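Local coordinates for protein putative S41 protease (Bacteroides fragilis NCTC 9343, PDB 3K50) that is of unproven function but, as a putative S41-family serine protease carrying a PDZ-like domain, probably cleaves peptide bonds, at residues L275-E280 and N310-Y315; Y78-V83 and S128-G133; S21-E26 and A47-A52; Y368-D373 and N386-N391. One frame throughout, in Å; residues are numbered along the deposited sequence. Where two conformers were deposited one is given.

Contact 1 of 4, residues L275-E280 and N310-Y315; sequences LTFNPE and NCLNPY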
loop_
_atom_site.group_PDB
_atom_site.type_symbol
_atom_site.label_atom_id
_atom_site.label_comp_id
_atom_site.label_asym_id
_atom_site.label_seq_id
_atom_site.Cartn_x
_atom_site.Cartn_y
_atom_site.Cartn_z
ATOM N N LEU A 275 11.012 -5.116 -18.723
ATOM C CA LEU A 275 11.481 -3.929 -17.985
ATOM C C LEU A 275 12.890 -4.200 -17.478
ATOM O O LEU A 275 13.204 -5.279 -16.945
ATOM C CB LEU A 275 10.549 -3.616 -16.833
ATOM C CG LEU A 275 9.052 -3.400 -17.192
ATOM C CD1 LEU A 275 8.269 -3.087 -16.003
ATOM C CD2 LEU A 275 8.855 -2.294 -18.303
ATOM N N THR A 276 13.744 -3.206 -17.637
ATOM C CA THR A 276 15.081 -3.252 -17.106
ATOM C C THR A 276 15.318 -2.248 -15.976
ATOM O O THR A 276 14.486 -1.366 -15.707
ATOM C CB THR A 276 16.106 -2.891 -18.205
ATOM O OG1 THR A 276 15.961 -1.484 -18.564
ATOM C CG2 THR A 276 15.936 -3.799 -19.402
ATOM N N PHE A 277 16.468 -2.399 -15.313
ATOM C CA PHE A 277 16.964 -1.374 -14.439
ATOM C C PHE A 277 17.377 -0.307 -15.466
ATOM O O PHE A 277 18.374 -0.463 -16.159
ATOM C CB PHE A 277 18.147 -1.840 -13.599
ATOM C CG PHE A 277 17.815 -2.862 -12.520
ATOM C CD1 PHE A 277 17.282 -2.481 -11.316
ATOM C CD2 PHE A 277 18.157 -4.179 -12.685
ATOM C CE1 PHE A 277 17.017 -3.413 -10.319
ATOM C CE2 PHE A 277 17.918 -5.085 -11.714
ATOM C CZ PHE A 277 17.343 -4.727 -10.532
ATOM N N ASN A 278 16.592 0.764 -15.601
ATOM C CA ASN A 278 16.794 1.725 -16.704
ATOM C C ASN A 278 17.290 3.081 -16.233
ATOM O O ASN A 278 16.502 3.900 -15.760
ATOM C CB ASN A 278 15.478 1.856 -17.474
ATOM C CG ASN A 278 15.580 2.696 -18.718
ATOM O OD1 ASN A 278 16.608 3.344 -19.039
ATOM N ND2 ASN A 278 14.484 2.692 -19.458
ATOM N N PRO A 279 18.591 3.348 -16.422
ATOM C CA PRO A 279 19.154 4.567 -15.883
ATOM C C PRO A 279 18.636 5.858 -16.500
ATOM O O PRO A 279 18.715 6.919 -15.866
ATOM C CB PRO A 279 20.671 4.386 -16.089
ATOM C CG PRO A 279 20.780 3.492 -17.294
ATOM C CD PRO A 279 19.592 2.543 -17.158
ATOM N N GLU A 280 18.033 5.786 -17.685
ATOM C CA GLU A 280 17.432 6.993 -18.280
ATOM C C GLU A 280 16.167 7.438 -17.507
ATOM O O GLU A 280 15.687 8.542 -17.693
ATOM C CB GLU A 280 17.072 6.753 -19.739
ATOM C CG GLU A 280 18.230 6.864 -20.724
ATOM C CD GLU A 280 19.168 5.697 -20.712
ATOM O OE1 GLU A 280 18.681 4.544 -20.627
ATOM O OE2 GLU A 280 20.404 5.931 -20.830
ATOM N N ASN A 310 10.004 -9.141 -5.212
ATOM C CA ASN A 310 10.361 -10.276 -6.058
ATOM C C ASN A 310 11.524 -10.025 -7.064
ATOM O O ASN A 310 12.346 -10.907 -7.321
ATOM C CB ASN A 310 9.109 -10.720 -6.856
ATOM C CG ASN A 310 9.360 -11.996 -7.635
ATOM O OD1 ASN A 310 9.821 -12.981 -7.046
ATOM N ND2 ASN A 310 9.088 -11.980 -8.978
ATOM N N CYS A 311 11.461 -8.863 -7.720
ATOM C CA CYS A 311 12.376 -8.413 -8.752
ATOM C C CYS A 311 13.698 -7.908 -8.258
ATOM O O CYS A 311 14.709 -8.060 -8.953
ATOM C CB CYS A 311 11.687 -7.347 -9.589
ATOM S SG CYS A 311 10.285 -8.168 -10.509
ATOM N N LEU A 312 13.725 -7.301 -7.077
ATOM C CA LEU A 312 15.024 -6.999 -6.468
ATOM C C LEU A 312 15.733 -8.223 -5.824
ATOM O O LEU A 312 16.975 -8.232 -5.760
ATOM C CB LEU A 312 14.915 -5.916 -5.430
ATOM C CG LEU A 312 14.512 -4.556 -5.954
ATOM C CD1 LEU A 312 14.410 -3.648 -4.744
ATOM C CD2 LEU A 312 15.530 -4.063 -6.999
ATOM N N ASN A 313 14.974 -9.221 -5.355
ATOM C CA ASN A 313 15.542 -10.463 -4.723
ATOM C C ASN A 313 16.758 -11.082 -5.395
ATOM O O ASN A 313 17.723 -11.419 -4.702
ATOM C CB ASN A 313 14.472 -11.589 -4.533
ATOM C CG ASN A 313 13.838 -11.586 -3.128
ATOM O OD1 ASN A 313 14.478 -11.136 -2.184
ATOM N ND2 ASN A 313 12.616 -12.155 -2.973
ATOM N N PRO A 314 16.697 -11.315 -6.708
ATOM C CA PRO A 314 17.851 -11.905 -7.425
ATOM C C PRO A 314 19.091 -11.035 -7.526
ATOM O O PRO A 314 20.152 -11.548 -7.836
ATOM C CB PRO A 314 17.317 -12.102 -8.850
ATOM C CG PRO A 314 15.854 -12.041 -8.739
ATOM C CD PRO A 314 15.532 -11.180 -7.594
ATOM N N TYR A 315 18.955 -9.735 -7.287
ATOM C CA TYR A 315 20.056 -8.809 -7.496
ATOM C C TYR A 315 20.699 -8.177 -6.264
ATOM O O TYR A 315 21.704 -7.504 -6.404
ATOM C CB TYR A 315 19.549 -7.656 -8.343
ATOM C CG TYR A 315 19.290 -8.035 -9.752
ATOM C CD1 TYR A 315 20.348 -8.219 -10.629
ATOM C CD2 TYR A 315 17.981 -8.220 -10.234
ATOM C CE1 TYR A 315 20.122 -8.584 -11.960
ATOM C CE2 TYR A 315 17.752 -8.616 -11.574
ATOM C CZ TYR A 315 18.832 -8.748 -12.427
ATOM O OH TYR A 315 18.651 -9.086 -13.734
#
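F277 reaches from the loop after strand 273-276 to L312 and Y315, in the region of helix 304-312, where its ring meets both residues. Its bond from CA to CB already points to 310-315, and with CG anti to its own carbonyl carbon (chi1 -70°) the outer edge of the ring is turned onto Y315. Contact is made by the two CE atoms and CZ. CE1 lies 3.7 Å from CD2 of L312, a methyl that meets the ring at its edge, close to its plane. On the other flank, CE2 comes down on one face of the Y315 ring, 3.5 Å from its CD2, displaced from the centre toward the rim. CZ at the tip lies between the two partners, 3.6 Å from CD2 of Y315 and 4.0 Å from CD2 of L312.

The two aromatic planes stand at 89° with centroids 4.9 Å apart, so the pair is a T-shaped stack with F277 giving the edge and Y315 the face. Y315 is held at its far end by a hydrogen bond from OH to the backbone O of L258, in strand 258-263. The result is a small buried aromatic-aliphatic cluster that joins the loop after strand 273-276, at the edge of the sheet that also holds 258-263, to the C-terminal part of helix 304-312 in the S41 peptidase region.

Contact 2 of 4, residues Y78-V83 and S128-G133; sequences YTLYKV and SELLQG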
loop_
_atom_site.group_PDB
_atom_site.type_symbol
_atom_site.label_atom_id
_atom_site.label_comp_id
_atom_site.label_asym_id
_atom_site.label_seq_id
_atom_site.Cartn_x
_atom_site.Cartn_y
_atom_site.Cartn_z
ATOM N N TYR A 78 -7.365 4.197 11.358
ATOM C CA TYR A 78 -7.346 3.778 12.735
ATOM C C TYR A 78 -7.663 2.301 12.963
ATOM O O TYR A 78 -8.056 1.620 12.059
ATOM C CB TYR A 78 -8.417 4.569 13.485
ATOM C CG TYR A 78 -9.808 4.199 13.019
ATOM C CD1 TYR A 78 -10.372 4.829 11.917
ATOM C CD2 TYR A 78 -10.538 3.199 13.643
ATOM C CE1 TYR A 78 -11.611 4.503 11.461
ATOM C CE2 TYR A 78 -11.784 2.840 13.176
ATOM C CZ TYR A 78 -12.321 3.510 12.084
ATOM O OH TYR A 78 -13.564 3.189 11.597
ATOM N N THR A 79 -7.551 1.867 14.212
ATOM C CA THR A 79 -7.941 0.533 14.650
ATOM C C THR A 79 -8.586 0.697 15.977
ATOM O O THR A 79 -8.044 1.404 16.830
ATOM C CB THR A 79 -6.757 -0.372 14.946
ATOM O OG1 THR A 79 -5.893 -0.421 13.812
ATOM C CG2 THR A 79 -7.251 -1.802 15.323
ATOM N N LEU A 80 -9.716 0.014 16.173
ATOM C CA LEU A 80 -10.466 0.029 17.445
ATOM C C LEU A 80 -9.960 -0.989 18.450
ATOM O O LEU A 80 -9.611 -2.113 18.074
ATOM C CB LEU A 80 -11.936 -0.312 17.209
ATOM C CG LEU A 80 -12.703 0.688 16.401
ATOM C CD1 LEU A 80 -14.188 0.380 16.494
ATOM C CD2 LEU A 80 -12.411 2.091 16.920
ATOM N N TYR A 81 -9.916 -0.575 19.712
ATOM C CA TYR A 81 -9.557 -1.425 20.842
ATOM C C TYR A 81 -10.595 -1.190 21.910
ATOM O O TYR A 81 -10.953 -0.044 22.187
ATOM C CB TYR A 81 -8.185 -1.059 21.437
ATOM C CG TYR A 81 -7.046 -1.465 20.592
ATOM C CD1 TYR A 81 -6.730 -0.749 19.443
ATOM C CD2 TYR A 81 -6.266 -2.573 20.914
ATOM C CE1 TYR A 81 -5.702 -1.126 18.634
ATOM C CE2 TYR A 81 -5.232 -2.971 20.080
ATOM C CZ TYR A 81 -4.946 -2.215 18.952
ATOM O OH TYR A 81 -3.904 -2.550 18.125
ATOM N N LYS A 82 -11.047 -2.267 22.540
ATOM C CA LYS A 82 -12.066 -2.212 23.589
ATOM C C LYS A 82 -11.599 -1.382 24.789
ATOM O O LYS A 82 -10.447 -1.514 25.210
ATOM C CB LYS A 82 -12.366 -3.642 24.046
ATOM C CG LYS A 82 -13.647 -3.829 24.815
ATOM C CD LYS A 82 -14.809 -3.982 23.859
ATOM C CE LYS A 82 -16.115 -4.144 24.610
ATOM N NZ LYS A 82 -17.209 -4.582 23.699
ATOM N N VAL A 83 -12.477 -0.524 25.323
ATOM C CA VAL A 83 -12.166 0.318 26.490
ATOM C C VAL A 83 -12.302 -0.454 27.828
ATOM O O VAL A 83 -13.136 -1.377 27.955
ATOM C CB VAL A 83 -13.058 1.594 26.541
ATOM C CG1 VAL A 83 -12.902 2.372 27.887
ATOM C CG2 VAL A 83 -12.751 2.499 25.405
ATOM N N SER A 128 -18.609 4.868 12.108
ATOM C CA SER A 128 -18.532 5.481 10.783
ATOM C C SER A 128 -18.429 7.005 10.950
ATOM O O SER A 128 -17.996 7.697 10.027
ATOM C CB SER A 128 -19.703 5.026 9.859
ATOM O OG SER A 128 -20.953 5.627 10.205
ATOM N N GLU A 129 -18.755 7.532 12.132
ATOM C CA GLU A 129 -18.545 8.975 12.370
ATOM C C GLU A 129 -17.051 9.325 12.434
ATOM O O GLU A 129 -16.692 10.493 12.420
ATOM C CB GLU A 129 -19.227 9.477 13.634
ATOM C CG GLU A 129 -20.739 9.270 13.632
ATOM C CD GLU A 129 -21.417 9.859 14.848
ATOM O OE1 GLU A 129 -20.729 10.474 15.705
ATOM O OE2 GLU A 129 -22.649 9.709 14.941
ATOM N N LEU A 130 -16.197 8.323 12.574
ATOM C CA LEU A 130 -14.727 8.543 12.511
ATOM C C LEU A 130 -14.205 8.810 11.095
ATOM O O LEU A 130 -13.097 9.315 10.934
ATOM C CB LEU A 130 -13.982 7.319 13.066
ATOM C CG LEU A 130 -14.164 7.178 14.583
ATOM C CD1 LEU A 130 -13.798 5.799 15.119
ATOM C CD2 LEU A 130 -13.391 8.309 15.315
ATOM N N LEU A 131 -14.996 8.451 10.081
ATOM C CA LEU A 131 -14.584 8.545 8.695
ATOM C C LEU A 131 -14.840 9.914 8.084
ATOM O O LEU A 131 -14.009 10.435 7.351
ATOM C CB LEU A 131 -15.306 7.476 7.899
ATOM C CG LEU A 131 -14.938 6.016 8.141
ATOM C CD1 LEU A 131 -15.869 5.149 7.291
ATOM C CD2 LEU A 131 -13.509 5.743 7.744
ATOM N N GLN A 132 -15.970 10.512 8.407
ATOM C CA GLN A 132 -16.342 11.814 7.851
ATOM C C GLN A 132 -17.436 12.453 8.657
ATOM O O GLN A 132 -18.071 11.780 9.456
ATOM C CB GLN A 132 -16.850 11.615 6.435
ATOM C CG GLN A 132 -17.800 10.443 6.351
ATOM C CD GLN A 132 -18.671 10.505 5.142
ATOM O OE1 GLN A 132 -18.186 10.646 4.012
ATOM N NE2 GLN A 132 -19.987 10.417 5.366
ATOM N N GLY A 133 -17.660 13.746 8.437
ATOM C CA GLY A 133 -18.694 14.468 9.139
ATOM C C GLY A 133 -18.332 15.918 9.341
ATOM O O GLY A 133 -17.452 16.452 8.666
#
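Y78 and L130 make the main apolar contact between strand 76-82 and the loop that runs from strand 113-117 to strand 136-146. Its central element is a CH-pi interaction: CD1 of L130 sits over one face of the Y78 ring, 4.2 Å from the centroid and 18° off the ring normal. The methyl is shifted toward the rim, 4.1 Å from both CE2 and CZ of Y78. The bond from CA to CB of Y78 already points to the loop, and CG, held between the backbone N and the carbonyl carbon (chi1 67°), sets the ring so that one face meets CD1 of L130.

Plain apolar contacts add to the CH-pi contact. CB of L130 lies 4.0 Å from CE1 of Y78, so the leucine touches the tyrosine with both its root and its tip. L131 arrives differently, its CD2 near the plane of the ring and 4.4 Å from CE1 of Y78. Two residues further along the strand, CD2 of L80 approaches CD1 of L130 at 4.3 Å, so the same methyl meets both L80 and the tyrosine face.

The strand is an outermost member of the five-stranded antiparallel sheet of the PDZ-like region, and the loop includes a short 3-10 segment reaching L130, where L131 N bonds to S128 O. L130 also packs on I114 and M117 of strand 113-117.

Hydrogen bonding enters at the phenol end, where Y78 OH pairs with OE2 of E127, the residue preceding S128.

Contact 3 of 4, residues S21-E26 and A47-A52; sequences SVMRQE and AFLKKA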
loop_
_atom_site.group_PDB
_atom_site.type_symbol
_atom_site.label_atom_id
_atom_site.label_comp_id
_atom_site.label_asym_id
_atom_site.label_seq_id
_atom_site.Cartn_x
_atom_site.Cartn_y
_atom_site.Cartn_z
ATOM N N SER A 21 -17.238 -9.152 -22.260
ATOM C CA SER A 21 -16.432 -8.931 -23.448
ATOM C C SER A 21 -15.034 -8.444 -23.121
ATOM O O SER A 21 -14.099 -9.067 -23.568
ATOM C CB SER A 21 -17.143 -7.988 -24.419
ATOM O OG SER A 21 -17.460 -6.775 -23.782
ATOM N N VAL A 22 -14.881 -7.365 -22.345
ATOM C CA VAL A 22 -13.575 -6.901 -21.953
ATOM C C VAL A 22 -12.783 -8.055 -21.299
ATOM O O VAL A 22 -11.594 -8.170 -21.540
ATOM C CB VAL A 22 -13.659 -5.653 -21.054
ATOM C CG1 VAL A 22 -14.423 -5.966 -19.781
ATOM C CG2 VAL A 22 -12.244 -5.130 -20.742
HETATM N N MSE A 23 -13.437 -8.942 -20.534
HETATM C CA MSE A 23 -12.704 -10.038 -19.879
HETATM C C MSE A 23 -12.291 -11.121 -20.882
HETATM O O MSE A 23 -11.188 -11.598 -20.866
HETATM C CB MSE A 23 -13.543 -10.683 -18.737
HETATM C CG MSE A 23 -13.561 -9.844 -17.460
HETATM SE SE MSE A 23 -14.571 -10.746 -16.027
HETATM C CE MSE A 23 -13.296 -12.172 -15.567
ATOM N N ARG A 24 -13.196 -11.518 -21.756
ATOM C CA ARG A 24 -12.857 -12.583 -22.694
ATOM C C ARG A 24 -11.686 -12.115 -23.634
ATOM O O ARG A 24 -10.904 -12.926 -24.085
ATOM C CB ARG A 24 -14.124 -13.124 -23.399
ATOM C CG ARG A 24 -14.960 -13.951 -22.423
ATOM C CD ARG A 24 -16.206 -14.635 -22.992
ATOM N NE ARG A 24 -17.028 -15.307 -21.970
ATOM C CZ ARG A 24 -16.776 -16.494 -21.422
ATOM N NH1 ARG A 24 -15.726 -17.218 -21.767
ATOM N NH2 ARG A 24 -17.605 -16.970 -20.508
ATOM N N GLN A 25 -11.537 -10.809 -23.858
ATOM C CA GLN A 25 -10.482 -10.322 -24.712
ATOM C C GLN A 25 -9.191 -10.071 -23.945
ATOM O O GLN A 25 -8.119 -10.445 -24.416
ATOM C CB GLN A 25 -10.916 -9.026 -25.441
ATOM C CG GLN A 25 -9.752 -8.295 -26.228
ATOM C CD GLN A 25 -8.991 -9.158 -27.288
ATOM O OE1 GLN A 25 -7.759 -9.070 -27.397
ATOM N NE2 GLN A 25 -9.722 -9.995 -28.043
ATOM N N GLU A 26 -9.290 -9.467 -22.760
ATOM C CA GLU A 26 -8.122 -8.938 -22.060
ATOM C C GLU A 26 -7.601 -9.682 -20.840
ATOM O O GLU A 26 -6.499 -9.412 -20.403
ATOM C CB GLU A 26 -8.460 -7.538 -21.542
ATOM C CG GLU A 26 -8.996 -6.555 -22.546
ATOM C CD GLU A 26 -7.970 -6.072 -23.552
ATOM O OE1 GLU A 26 -6.788 -6.353 -23.389
ATOM O OE2 GLU A 26 -8.358 -5.392 -24.515
ATOM N N ALA A 47 -20.942 -8.899 -8.804
ATOM C CA ALA A 47 -21.474 -10.259 -8.766
ATOM C C ALA A 47 -21.093 -11.007 -10.029
ATOM O O ALA A 47 -20.794 -12.203 -9.967
ATOM C CB ALA A 47 -23.017 -10.256 -8.571
ATOM N N PHE A 48 -21.123 -10.316 -11.167
ATOM C CA PHE A 48 -20.713 -10.934 -12.388
ATOM C C PHE A 48 -19.266 -11.388 -12.207
ATOM O O PHE A 48 -18.925 -12.568 -12.509
ATOM C CB PHE A 48 -20.780 -9.972 -13.599
ATOM C CG PHE A 48 -20.289 -10.590 -14.851
ATOM C CD1 PHE A 48 -21.159 -11.267 -15.689
ATOM C CD2 PHE A 48 -18.946 -10.577 -15.171
ATOM C CE1 PHE A 48 -20.691 -11.896 -16.869
ATOM C CE2 PHE A 48 -18.472 -11.235 -16.329
ATOM C CZ PHE A 48 -19.346 -11.885 -17.175
ATOM N N LEU A 49 -18.427 -10.461 -11.732
ATOM C CA LEU A 49 -16.982 -10.715 -11.591
ATOM C C LEU A 49 -16.671 -11.931 -10.732
ATOM O O LEU A 49 -15.827 -12.754 -11.085
ATOM C CB LEU A 49 -16.253 -9.507 -11.026
ATOM C CG LEU A 49 -14.720 -9.595 -11.009
ATOM C CD1 LEU A 49 -14.162 -9.752 -12.413
ATOM C CD2 LEU A 49 -14.135 -8.382 -10.352
ATOM N N LYS A 50 -17.342 -12.037 -9.598
ATOM C CA LYS A 50 -17.065 -13.088 -8.648
ATOM C C LYS A 50 -17.343 -14.451 -9.286
ATOM O O LYS A 50 -16.663 -15.400 -8.985
ATOM C CB LYS A 50 -17.899 -12.853 -7.371
ATOM C CG LYS A 50 -17.665 -13.824 -6.202
ATOM C CD LYS A 50 -18.696 -13.641 -5.042
ATOM N N LYS A 51 -18.343 -14.518 -10.168
ATOM C CA LYS A 51 -18.726 -15.742 -10.865
ATOM C C LYS A 51 -17.895 -16.006 -12.113
ATOM O O LYS A 51 -17.759 -17.162 -12.515
ATOM C CB LYS A 51 -20.229 -15.729 -11.317
ATOM C CG LYS A 51 -21.328 -15.967 -10.237
ATOM N N ALA A 52 -17.360 -14.957 -12.735
ATOM C CA ALA A 52 -16.605 -15.090 -14.006
ATOM C C ALA A 52 -15.100 -15.284 -13.868
ATOM O O ALA A 52 -14.451 -15.765 -14.785
ATOM C CB ALA A 52 -16.854 -13.836 -14.879
#
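M23, a selenomethionine, projects from helix 18-26 toward helix 45-52 and places its last two atoms among F48, L49 and A52. With CG anti to the carbonyl carbon, the chain runs extended through chi2 and then bends at chi3 (73°), turning CE along the facing helix. Of these two atoms only the selenium reaches F48, while L49 and A52 meet both selenium and methyl.

Selenium meets F48 from the side. It lies at the ring edge, 3.9 Å from CE2 of F48 and 5.3 Å from the ring centroid, 87° off the normal. This is a Met-aromatic contact of the edge type, in which the selenium approaches the ring hydrogens and not the pi cloud. The two side chains run past one another in opposite directions.

L49 crosses M23 at about a right angle. Its CD1 comes 3.8 Å from the selenium and 4.1 Å from CE, touching the selenoether at its bend. One turn on from F48, A52 receives the methyl: CE of M23 lies 4.0 Å from CB of A52 and 3.9 Å from its carbonyl O.

The axes of 21-26 and 47-52 run 34° from parallel and stay 12.2 Å apart at closest approach, a spacing bridged chiefly by the M23 side chain. Both helices belong to the N-terminal S41 region. F48 packs back on I19 and D20, while M23 also touches M33 of the connecting loop and L344 and L346 of strand 342-352, so helix 18-26 rests on the sheet containing strand 342-352 as well as on helix 45-52.

Contact 4 of 4, residues Y368-D373 and N386-N391; sequences YEYNED and NETLLN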
loop_
_atom_site.group_PDB
_atom_site.type_symbol
_atom_site.label_atom_id
_atom_site.label_comp_id
_atom_site.label_asym_id
_atom_site.label_seq_id
_atom_site.Cartn_x
_atom_site.Cartn_y
_atom_site.Cartn_z
ATOM N N TYR A 368 11.986 -11.525 9.397
ATOM C CA TYR A 368 11.799 -11.395 10.812
ATOM C C TYR A 368 10.365 -10.930 11.086
ATOM O O TYR A 368 9.976 -9.804 10.707
ATOM C CB TYR A 368 12.787 -10.373 11.384
ATOM C CG TYR A 368 14.241 -10.690 11.102
ATOM C CD1 TYR A 368 14.838 -10.272 9.925
ATOM C CD2 TYR A 368 15.007 -11.401 11.990
ATOM C CE1 TYR A 368 16.130 -10.568 9.628
ATOM C CE2 TYR A 368 16.333 -11.689 11.711
ATOM C CZ TYR A 368 16.897 -11.271 10.509
ATOM O OH TYR A 368 18.230 -11.524 10.181
ATOM N N GLU A 369 9.585 -11.740 11.791
ATOM C CA GLU A 369 8.177 -11.408 12.009
ATOM C C GLU A 369 7.929 -10.491 13.199
ATOM O O GLU A 369 8.283 -10.836 14.338
ATOM C CB GLU A 369 7.298 -12.666 12.133
ATOM C CG GLU A 369 5.823 -12.280 12.143
ATOM C CD GLU A 369 4.860 -13.417 11.954
ATOM O OE1 GLU A 369 5.269 -14.595 11.791
ATOM O OE2 GLU A 369 3.659 -13.101 11.975
ATOM N N TYR A 370 7.350 -9.323 12.893
ATOM C CA TYR A 370 6.969 -8.315 13.852
ATOM C C TYR A 370 5.570 -7.804 13.524
ATOM O O TYR A 370 5.351 -7.228 12.452
ATOM C CB TYR A 370 7.929 -7.122 13.795
ATOM C CG TYR A 370 9.232 -7.350 14.496
ATOM C CD1 TYR A 370 10.314 -7.941 13.841
ATOM C CD2 TYR A 370 9.414 -6.938 15.822
ATOM C CE1 TYR A 370 11.514 -8.157 14.496
ATOM C CE2 TYR A 370 10.593 -7.172 16.481
ATOM C CZ TYR A 370 11.643 -7.785 15.804
ATOM O OH TYR A 370 12.833 -8.003 16.443
ATOM N N ASN A 371 4.611 -8.078 14.414
ATOM C CA ASN A 371 3.245 -7.579 14.271
ATOM C C ASN A 371 3.205 -6.244 15.014
ATOM O O ASN A 371 3.277 -6.212 16.217
ATOM C CB ASN A 371 2.228 -8.537 14.898
ATOM C CG ASN A 371 0.798 -8.024 14.815
ATOM O OD1 ASN A 371 0.514 -6.929 14.313
ATOM N ND2 ASN A 371 -0.124 -8.822 15.334
ATOM N N GLU A 372 3.022 -5.147 14.300
ATOM C CA GLU A 372 3.059 -3.838 14.934
ATOM C C GLU A 372 1.999 -3.657 16.043
ATOM O O GLU A 372 2.218 -2.917 17.006
ATOM C CB GLU A 372 2.910 -2.769 13.880
ATOM C CG GLU A 372 1.560 -2.753 13.082
ATOM C CD GLU A 372 1.491 -1.653 12.008
ATOM O OE1 GLU A 372 2.454 -0.858 11.885
ATOM O OE2 GLU A 372 0.464 -1.581 11.272
ATOM N N ASP A 373 0.839 -4.309 15.887
ATOM C CA ASP A 373 -0.208 -4.260 16.894
ATOM C C ASP A 373 0.129 -4.920 18.232
ATOM O O ASP A 373 -0.588 -4.678 19.191
ATOM C CB ASP A 373 -1.512 -4.830 16.357
ATOM C CG ASP A 373 -2.008 -4.102 15.102
ATOM O OD1 ASP A 373 -1.673 -2.928 14.919
ATOM O OD2 ASP A 373 -2.718 -4.727 14.293
ATOM N N ASN A 386 12.494 4.629 17.368
ATOM C CA ASN A 386 11.967 3.640 18.313
ATOM C C ASN A 386 10.678 3.006 17.793
ATOM O O ASN A 386 10.157 2.087 18.418
ATOM C CB ASN A 386 11.696 4.254 19.658
ATOM C CG ASN A 386 12.942 4.788 20.348
ATOM O OD1 ASN A 386 12.916 5.896 20.868
ATOM N ND2 ASN A 386 14.012 3.993 20.397
ATOM N N GLU A 387 10.189 3.436 16.624
ATOM C CA GLU A 387 8.995 2.848 16.052
ATOM C C GLU A 387 9.322 1.401 15.766
ATOM O O GLU A 387 10.376 1.124 15.198
ATOM C CB GLU A 387 8.533 3.561 14.790
ATOM C CG GLU A 387 7.234 2.940 14.200
ATOM C CD GLU A 387 7.489 1.740 13.290
ATOM O OE1 GLU A 387 8.434 1.835 12.500
ATOM O OE2 GLU A 387 6.724 0.733 13.338
ATOM N N THR A 388 8.412 0.504 16.157
ATOM C CA THR A 388 8.670 -0.956 16.114
ATOM C C THR A 388 9.423 -1.492 14.867
ATOM O O THR A 388 10.532 -1.999 15.001
ATOM C CB THR A 388 7.368 -1.748 16.342
ATOM O OG1 THR A 388 6.699 -1.212 17.499
ATOM C CG2 THR A 388 7.617 -3.233 16.552
ATOM N N LEU A 389 8.826 -1.377 13.670
ATOM C CA LEU A 389 9.410 -2.038 12.512
ATOM C C LEU A 389 10.690 -1.345 12.079
ATOM O O LEU A 389 11.637 -2.015 11.718
ATOM C CB LEU A 389 8.406 -2.191 11.339
ATOM C CG LEU A 389 7.028 -2.784 11.633
ATOM C CD1 LEU A 389 6.163 -2.972 10.314
ATOM C CD2 LEU A 389 7.167 -4.080 12.385
ATOM N N LEU A 390 10.762 -0.014 12.179
ATOM C CA LEU A 390 12.011 0.661 11.784
ATOM C C LEU A 390 13.099 0.312 12.809
ATOM O O LEU A 390 14.173 0.010 12.446
ATOM C CB LEU A 390 11.831 2.173 11.658
ATOM C CG LEU A 390 13.105 3.052 11.578
ATOM C CD1 LEU A 390 13.946 2.665 10.357
ATOM C CD2 LEU A 390 12.749 4.498 11.545
ATOM N N ASN A 391 12.773 0.329 14.091
ATOM C CA ASN A 391 13.728 -0.032 15.121
ATOM C C ASN A 391 14.297 -1.436 14.877
ATOM O O ASN A 391 15.475 -1.681 15.094
ATOM C CB ASN A 391 13.092 0.006 16.498
ATOM C CG ASN A 391 14.117 -0.154 17.590
ATOM O OD1 ASN A 391 14.282 -1.232 18.103
ATOM N ND2 ASN A 391 14.884 0.891 17.853
HETATM O O HOH W 1 4.045 -0.781 17.136
#
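Y370 and L389 pack closely where the chain leaves strand 368-369 and helix 388-398 begins. CD2 of L389 lies 3.4 Å from CB of Y370 and 3.6 Å from its carbonyl O, so the leucine tip bears on the root of the tyrosine and its backbone. T388 adds a looser touch, its CG2 at 4.2 Å from CD2 of Y370. The two branches of T388 divide the work: CG2, anti to the backbone N, turns to the tyrosine, while OG1 faces a water.

That water links the segments without a direct hydrogen bond between them. It donates to the backbone O of E372 at 2.8 Å and accepts from OG1 of T388 at 2.7 Å; T388 OG1 is also hydrogen-bonded to T378 OG1.

Further out, each segment is shaped by a side chain of its own. N371 OD1 accepts from D373 N in an Asx turn. E387 is the N-cap of the helix: OE2 takes L389 N and OE1 takes L390 N, each at 3.0 Å and each from above the carboxylate plane.

R232 forms salt bridges with both E372 OE1 and E387 OE2, and R110 also bridges to E372. These arginines probably offset the repulsion between two buried carboxylates whose nearest oxygens, E372 OE1 and E387 OE2, are 4.8 Å apart, and together with the helix-start amides it accepts from would favour the ionised form of E387.

The contacts come in series along the chain, in the order 3, 2, 1, 4, and each closes before the next opens. Contact 3 belongs to the N-terminal S41 region, contact 2 to the PDZ-like sheet, and contacts 1 and 4 to the peptidase part. Helix 304-312 of contact 1 leads into strand 317-322, which pairs in the mixed sheet with strand 368-369 of contact 4; their centres are about 27 Å apart. Contacts 2 and 4 are the only two that touch, through Y81 OH and D373 CB at 3.7 Å, which brings the PDZ-like region against the peptidase part. Contact 3 lies farther off, its centre about 40 Å from that of contact 4.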